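Local coordinates for SusD superfamily protein (Bacteroides fragilis, PDB 3L22), which probably binds sugars at the outer membrane as a SusD-family protein, and binds zinc ions in its crystals, at residues K349-L352 and K353-R356; A376-E379 and A380-E384; N383-R386 and L387-G391. One frame throughout, in Å; residues are numbered along the deposited sequence. Where two conformers were deposited one is given.

Contact 1: K349-L352 and K353-R356; sequences KSLL and KQVR
Leu351 CD2 lies obliquely off the amide plane of Gln354, 4.0 Å from NE2, the two side chains running side by side in the same direction, while a water stands near that plane. The same NE2 donates a hydrogen bond to this water at 3.0 Å. In one of the two conformers of Ser350 the water also bonds OG, a tentative bridge, and OG meets the carbonyl of Thr347. With CG anti to its carbonyl carbon (chi1 -72°) and the chain extended beyond it, Gln354 leans back over the preceding turn, and its CG lies 3.6 Å from Ser350 O. Lys353 leans back likewise, its CG 3.2 Å from Lys349 O, an oxygen that also accepts the N-H of Lys353 at 2.9 Å. In one of its two conformers a bend at chi3 carries its ammonium to a salt bridge with Asp370. The straightest backbone bond runs from Arg356 N to Leu352 O, 3.0 Å long with 176° at the hydrogen, while that from Val355 N to Leu351 O is weak. All this lies on helix 345-359 of the alpha-helical SusD fold, with Leu351, Gln354 and Val355 touching helix 327-339 and Lys349, Leu352 and Val355 touching helix 374-388.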
# COMPACT_ATOMS: atom_id res chain seq x y z
N LYS A 349 -2.86 -2.32 23.79
CA LYS A 349 -3.99 -1.50 24.23
C LYS A 349 -3.62 -0.02 24.25
O LYS A 349 -4.43 0.82 23.83
CB LYS A 349 -4.49 -1.90 25.61
CG LYS A 349 -5.16 -3.28 25.75
CD LYS A 349 -5.26 -3.62 27.25
CE LYS A 349 -6.13 -4.74 27.44
NZ LYS A 349 -6.22 -5.32 28.82
N SER A 350 -2.43 0.32 24.73
CA SER A 350 -2.04 1.73 24.79
C SER A 350 -1.86 2.30 23.37
O SER A 350 -2.27 3.43 23.10
CB SER A 350 -0.79 1.94 25.65
OG SER A 350 0.38 1.63 24.92
N LEU A 351 -1.32 1.49 22.46
CA LEU A 351 -1.16 1.90 21.05
C LEU A 351 -2.54 2.10 20.38
O LEU A 351 -2.76 3.13 19.73
CB LEU A 351 -0.31 0.87 20.29
CG LEU A 351 1.18 0.76 20.69
CD1 LEU A 351 1.85 -0.53 20.17
CD2 LEU A 351 1.98 2.00 20.27
N LEU A 352 -3.45 1.13 20.55
CA LEU A 352 -4.84 1.23 20.04
C LEU A 352 -5.50 2.50 20.56
O LEU A 352 -6.10 3.25 19.79
CB LEU A 352 -5.70 0.01 20.40
CG LEU A 352 -7.17 -0.02 19.95
CD1 LEU A 352 -7.26 0.24 18.41
CD2 LEU A 352 -7.87 -1.32 20.34
N LYS A 353 -5.35 2.77 21.86
CA LYS A 353 -5.99 3.95 22.44
C LYS A 353 -5.48 5.25 21.81
O LYS A 353 -6.27 6.19 21.61
CB LYS A 353 -5.84 3.96 23.95
CG LYS A 353 -6.72 2.94 24.65
CD LYS A 353 -6.33 2.70 26.09
CE LYS A 353 -6.85 3.79 27.03
NZ LYS A 353 -6.99 3.38 28.47
N GLN A 354 -4.20 5.34 21.47
CA GLN A 354 -3.71 6.56 20.84
C GLN A 354 -4.45 6.86 19.55
O GLN A 354 -4.87 8.00 19.32
CB GLN A 354 -2.23 6.50 20.47
CG GLN A 354 -1.29 6.57 21.60
CD GLN A 354 0.16 6.64 21.12
OE1 GLN A 354 0.54 7.57 20.38
NE2 GLN A 354 0.96 5.67 21.53
N VAL A 355 -4.61 5.84 18.71
CA VAL A 355 -5.22 6.06 17.41
C VAL A 355 -6.72 6.30 17.56
O VAL A 355 -7.23 7.29 17.02
CB VAL A 355 -4.93 4.92 16.44
CG1 VAL A 355 -5.71 5.11 15.10
CG2 VAL A 355 -3.38 4.82 16.19
N ARG A 356 -7.41 5.44 18.30
CA ARG A 356 -8.87 5.58 18.42
C ARG A 356 -9.22 6.89 19.13
O ARG A 356 -10.15 7.58 18.73
CB ARG A 356 -9.49 4.39 19.15
CG ARG A 356 -11.02 4.43 19.27
CD ARG A 356 -11.60 3.13 19.83
NE ARG A 356 -13.06 3.19 19.94
CZ ARG A 356 -13.92 2.95 18.94
NH1 ARG A 356 -13.52 2.58 17.74
NH2 ARG A 356 -15.23 3.07 19.16
O HOH W 1 1.33 3.60 23.61

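Contact 2: A376-E379 and A380-E384. With EDO (1,2-ethanediol), chain B.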
# COMPACT_ATOMS: atom_id res chain seq x y z
N ALA A 376 -10.78 -10.58 21.30
CA ALA A 376 -11.49 -9.31 21.30
C ALA A 376 -10.56 -8.15 21.05
O ALA A 376 -10.93 -7.20 20.32
CB ALA A 376 -12.27 -9.10 22.61
N LEU A 377 -9.37 -8.23 21.63
CA LEU A 377 -8.34 -7.20 21.43
C LEU A 377 -7.87 -7.19 19.99
O LEU A 377 -7.79 -6.15 19.37
CB LEU A 377 -7.15 -7.38 22.38
CG LEU A 377 -5.94 -6.43 22.23
CD1 LEU A 377 -6.40 -4.95 22.31
CD2 LEU A 377 -4.87 -6.75 23.31
N LYS A 378 -7.53 -8.34 19.45
CA LYS A 378 -7.11 -8.40 18.05
C LYS A 378 -8.19 -7.86 17.12
O LYS A 378 -7.90 -7.06 16.20
CB LYS A 378 -6.74 -9.81 17.64
CG LYS A 378 -5.43 -10.29 18.30
CD LYS A 378 -5.00 -11.65 17.81
CE LYS A 378 -3.71 -12.15 18.48
NZ LYS A 378 -3.90 -12.34 19.94
N GLU A 379 -9.43 -8.26 17.35
CA GLU A 379 -10.52 -7.79 16.51
C GLU A 379 -10.70 -6.27 16.60
O GLU A 379 -10.97 -5.63 15.60
CB GLU A 379 -11.80 -8.49 16.88
CG GLU A 379 -12.98 -8.10 16.01
CD GLU A 379 -14.13 -9.16 15.98
OE1 GLU A 379 -13.82 -10.41 15.97
OE2 GLU A 379 -15.33 -8.71 16.00
N ALA A 380 -10.53 -5.70 17.79
CA ALA A 380 -10.61 -4.24 17.93
C ALA A 380 -9.51 -3.55 17.14
O ALA A 380 -9.72 -2.49 16.56
CB ALA A 380 -10.54 -3.82 19.42
N ILE A 381 -8.32 -4.14 17.11
CA ILE A 381 -7.22 -3.58 16.33
C ILE A 381 -7.51 -3.69 14.83
O ILE A 381 -7.36 -2.70 14.09
CB ILE A 381 -5.86 -4.24 16.68
CG1 ILE A 381 -5.48 -3.91 18.14
CG2 ILE A 381 -4.75 -3.80 15.66
CD1 ILE A 381 -4.42 -4.84 18.77
N TYR A 382 -7.98 -4.87 14.38
CA TYR A 382 -8.33 -5.05 12.97
C TYR A 382 -9.41 -4.07 12.50
O TYR A 382 -9.29 -3.48 11.43
CB TYR A 382 -8.79 -6.46 12.66
CG TYR A 382 -7.82 -7.58 13.03
CD1 TYR A 382 -6.46 -7.37 13.12
CD2 TYR A 382 -8.30 -8.86 13.29
CE1 TYR A 382 -5.58 -8.42 13.49
CE2 TYR A 382 -7.41 -9.94 13.64
CZ TYR A 382 -6.07 -9.67 13.75
OH TYR A 382 -5.20 -10.68 14.10
N ASN A 383 -10.45 -3.89 13.34
CA ASN A 383 -11.54 -2.98 13.02
C ASN A 383 -11.09 -1.52 13.00
O ASN A 383 -11.49 -0.78 12.12
CB ASN A 383 -12.70 -3.15 13.99
CG ASN A 383 -13.52 -4.39 13.71
OD1 ASN A 383 -13.58 -4.88 12.58
ND2 ASN A 383 -14.16 -4.91 14.75
N GLU A 384 -10.27 -1.11 13.95
CA GLU A 384 -9.73 0.25 13.95
C GLU A 384 -8.93 0.55 12.67
O GLU A 384 -9.06 1.61 12.07
CB GLU A 384 -8.88 0.50 15.19
CG GLU A 384 -8.76 2.00 15.56
CD GLU A 384 -10.06 2.61 16.09
OE1 GLU A 384 -10.86 1.91 16.78
OE2 GLU A 384 -10.26 3.82 15.86
C1 EDO B . -11.51 -10.61 25.97
O1 EDO B . -12.05 -9.30 25.59
C2 EDO B . -11.69 -11.93 25.19
O2 EDO B . -11.45 -12.10 23.76
O HOH W 2 -16.31 -7.08 14.45
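Tyr382 N donates to Lys378 O at 2.8 Å, with 168° at the hydrogen. The same oxygen lies over one face of the phenol ring, 3.2 Å from the ring plane and offset toward the rim. Tyr382 CG stands anti to the carbonyl carbon (chi1 -56°), turning the ring back along the helix. The ring runs beside the aliphatic part of Lys378, pointing the same way, and Tyr382 OH comes within 3.8 Å of Lys378 CD. Beyond CD the lysine bends at chi4, and its NZ bonds the carbonyl of Ala339; the tyrosine ring also makes a cation-pi contact with Arg402. This i to i+4 pair belongs to helix 374-388, which packs against helices 327-339 and 345-359 in the helical framework of this SusD-family protein. Glu379 and Asn383 lie side by side, pointing the same way, their carboxylate and amide planes 78° apart. Their polar ends are joined through water: it donates to Glu379 OE2 at 2.5 Å and accepts from Asn383 ND2 at 3.1 Å. Leu377 and Ile381 make an apolar pair one turn apart, Leu377 CD1 meeting Ile381 CD1 at 4.1 Å; Leu377 reaches on to helix 345-359, Ile381 to helix 327-339. Near the start of the helix, Ala376 N bonds O2 of a 1,2-ethanediol, probably from the crystallisation liquor, at 3.0 Å; the diol is also bonded to the carbonyl of Ser373.

Contact 3: N383-R386 and L387-G391; sequences NEKR and LEFIG. With EDO (1,2-ethanediol), chain C.
The C-terminal end of helix 374-388 is where Lys385 and Phe389 meet, in the buried helical framework of the SusD-family fold. Phe389 is the first residue to leave helical backbone angles, yet its N-H still reaches back to Lys385 O at 3.0 Å. The same carbonyl oxygen lies at the edge of the Phe389 ring, near its plane, 3.6 Å from CD2. The two side chains cross at a slant, Lys385 CD lying 3.9 Å from Phe389 CD2. Bends at chi2 (89°) and chi4 (-69°) take the Lys385 chain past the ring to an acidic cluster, where NZ forms salt bridges with Asp333 and Asp398. On another side of the helix, Glu384 and Glu388 stand one turn apart, with Glu384 OE2 5.0 Å from Glu388 OE1. Arg298 bridges both carboxylates, which would offset repulsion between them; Arg356 adds a second partner for Glu384, and Arg326 and Arg358 do so for Glu388. The backbone bond from Glu388 N to Glu384 O, 2.8 Å with 167° at the hydrogen, ties the two residues together. Leu387 packs on Arg298 and Ile299 of helix 297-302, while Arg386 pairs with Asp55. At the lysine tip, Lys385 NZ donates to EDO O1, a hydroxyl of a bound 1,2-ethanediol, at 2.6 Å.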
# COMPACT_ATOMS: atom_id res chain seq x y z
N ASN A 383 -10.45 -3.89 13.34
CA ASN A 383 -11.54 -2.98 13.02
C ASN A 383 -11.09 -1.52 13.00
O ASN A 383 -11.49 -0.78 12.12
CB ASN A 383 -12.70 -3.15 13.99
CG ASN A 383 -13.52 -4.39 13.71
OD1 ASN A 383 -13.58 -4.88 12.58
ND2 ASN A 383 -14.16 -4.91 14.75
N GLU A 384 -10.27 -1.11 13.95
CA GLU A 384 -9.73 0.25 13.95
C GLU A 384 -8.93 0.55 12.67
O GLU A 384 -9.06 1.61 12.07
CB GLU A 384 -8.88 0.50 15.19
CG GLU A 384 -8.76 2.00 15.56
CD GLU A 384 -10.06 2.61 16.09
OE1 GLU A 384 -10.86 1.91 16.78
OE2 GLU A 384 -10.26 3.82 15.86
N LYS A 385 -8.13 -0.42 12.25
CA LYS A 385 -7.34 -0.33 11.04
C LYS A 385 -8.27 -0.22 9.80
O LYS A 385 -8.02 0.56 8.91
CB LYS A 385 -6.43 -1.56 10.95
CG LYS A 385 -5.43 -1.58 9.79
CD LYS A 385 -4.13 -0.92 10.14
CE LYS A 385 -3.08 -1.07 9.02
NZ LYS A 385 -2.65 -2.49 8.92
N ARG A 386 -9.38 -0.96 9.80
CA ARG A 386 -10.35 -0.91 8.71
C ARG A 386 -10.97 0.49 8.56
O ARG A 386 -11.11 1.01 7.43
CB ARG A 386 -11.43 -1.97 8.93
CG ARG A 386 -10.94 -3.39 8.70
CD ARG A 386 -11.98 -4.43 9.08
NE ARG A 386 -13.09 -4.43 8.13
CZ ARG A 386 -14.12 -5.26 8.17
NH1 ARG A 386 -14.24 -6.18 9.14
NH2 ARG A 386 -15.07 -5.16 7.26
N LEU A 387 -11.31 1.10 9.69
CA LEU A 387 -11.91 2.44 9.68
C LEU A 387 -10.87 3.53 9.42
O LEU A 387 -11.06 4.39 8.57
CB LEU A 387 -12.68 2.72 10.99
CG LEU A 387 -13.32 4.11 11.17
CD1 LEU A 387 -14.32 4.39 10.03
CD2 LEU A 387 -14.00 4.26 12.53
N GLU A 388 -9.76 3.48 10.13
CA GLU A 388 -8.70 4.45 9.88
C GLU A 388 -8.23 4.46 8.42
O GLU A 388 -7.98 5.54 7.92
CB GLU A 388 -7.52 4.20 10.81
CG GLU A 388 -6.45 5.31 10.88
CD GLU A 388 -6.89 6.58 11.60
OE1 GLU A 388 -7.71 6.52 12.56
OE2 GLU A 388 -6.40 7.65 11.20
N PHE A 389 -8.12 3.29 7.76
CA PHE A 389 -7.52 3.17 6.43
C PHE A 389 -8.48 2.82 5.31
O PHE A 389 -8.07 2.42 4.21
CB PHE A 389 -6.28 2.27 6.51
CG PHE A 389 -5.22 2.90 7.31
CD1 PHE A 389 -4.52 3.98 6.79
CD2 PHE A 389 -5.03 2.56 8.64
CE1 PHE A 389 -3.57 4.64 7.56
CE2 PHE A 389 -4.10 3.22 9.40
CZ PHE A 389 -3.40 4.28 8.86
N ILE A 390 -9.77 3.07 5.54
CA ILE A 390 -10.75 2.93 4.49
C ILE A 390 -10.34 3.82 3.33
O ILE A 390 -10.05 5.01 3.50
CB ILE A 390 -12.21 3.21 4.99
CG1 ILE A 390 -13.23 2.81 3.92
CG2 ILE A 390 -12.43 4.68 5.45
CD1 ILE A 390 -14.72 2.71 4.46
N GLY A 391 -10.28 3.23 2.14
CA GLY A 391 -9.86 3.95 0.94
C GLY A 391 -8.37 4.21 0.76
O GLY A 391 -7.98 4.97 -0.16
C1 EDO C . -0.16 -3.19 6.98
O1 EDO C . -0.70 -1.92 7.29
C2 EDO C . -0.52 -3.66 5.56
O2 EDO C . -0.01 -5.03 5.52

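Contacts 2 and 3 overlap on helix 374-388, sharing Asn383 and Glu384, with centres about 11 Å apart; contact 3 runs past the helix end. Contact 1 belongs to the preceding helix, 345-359, its centre about 11 Å from that of contact 2 and 14 Å from that of contact 3. The two helices meet through a salt bridge of 2.9 Å between Arg356 NH1 and Glu384 OE1, and through packing of Leu352 CD2 on Ala380 CB at 3.8 Å. Near this junction, the side chain of Arg356 lies about 4 Å from that of Asp290, a zinc ligand seen for this protein though its metal is not bound to this chain here.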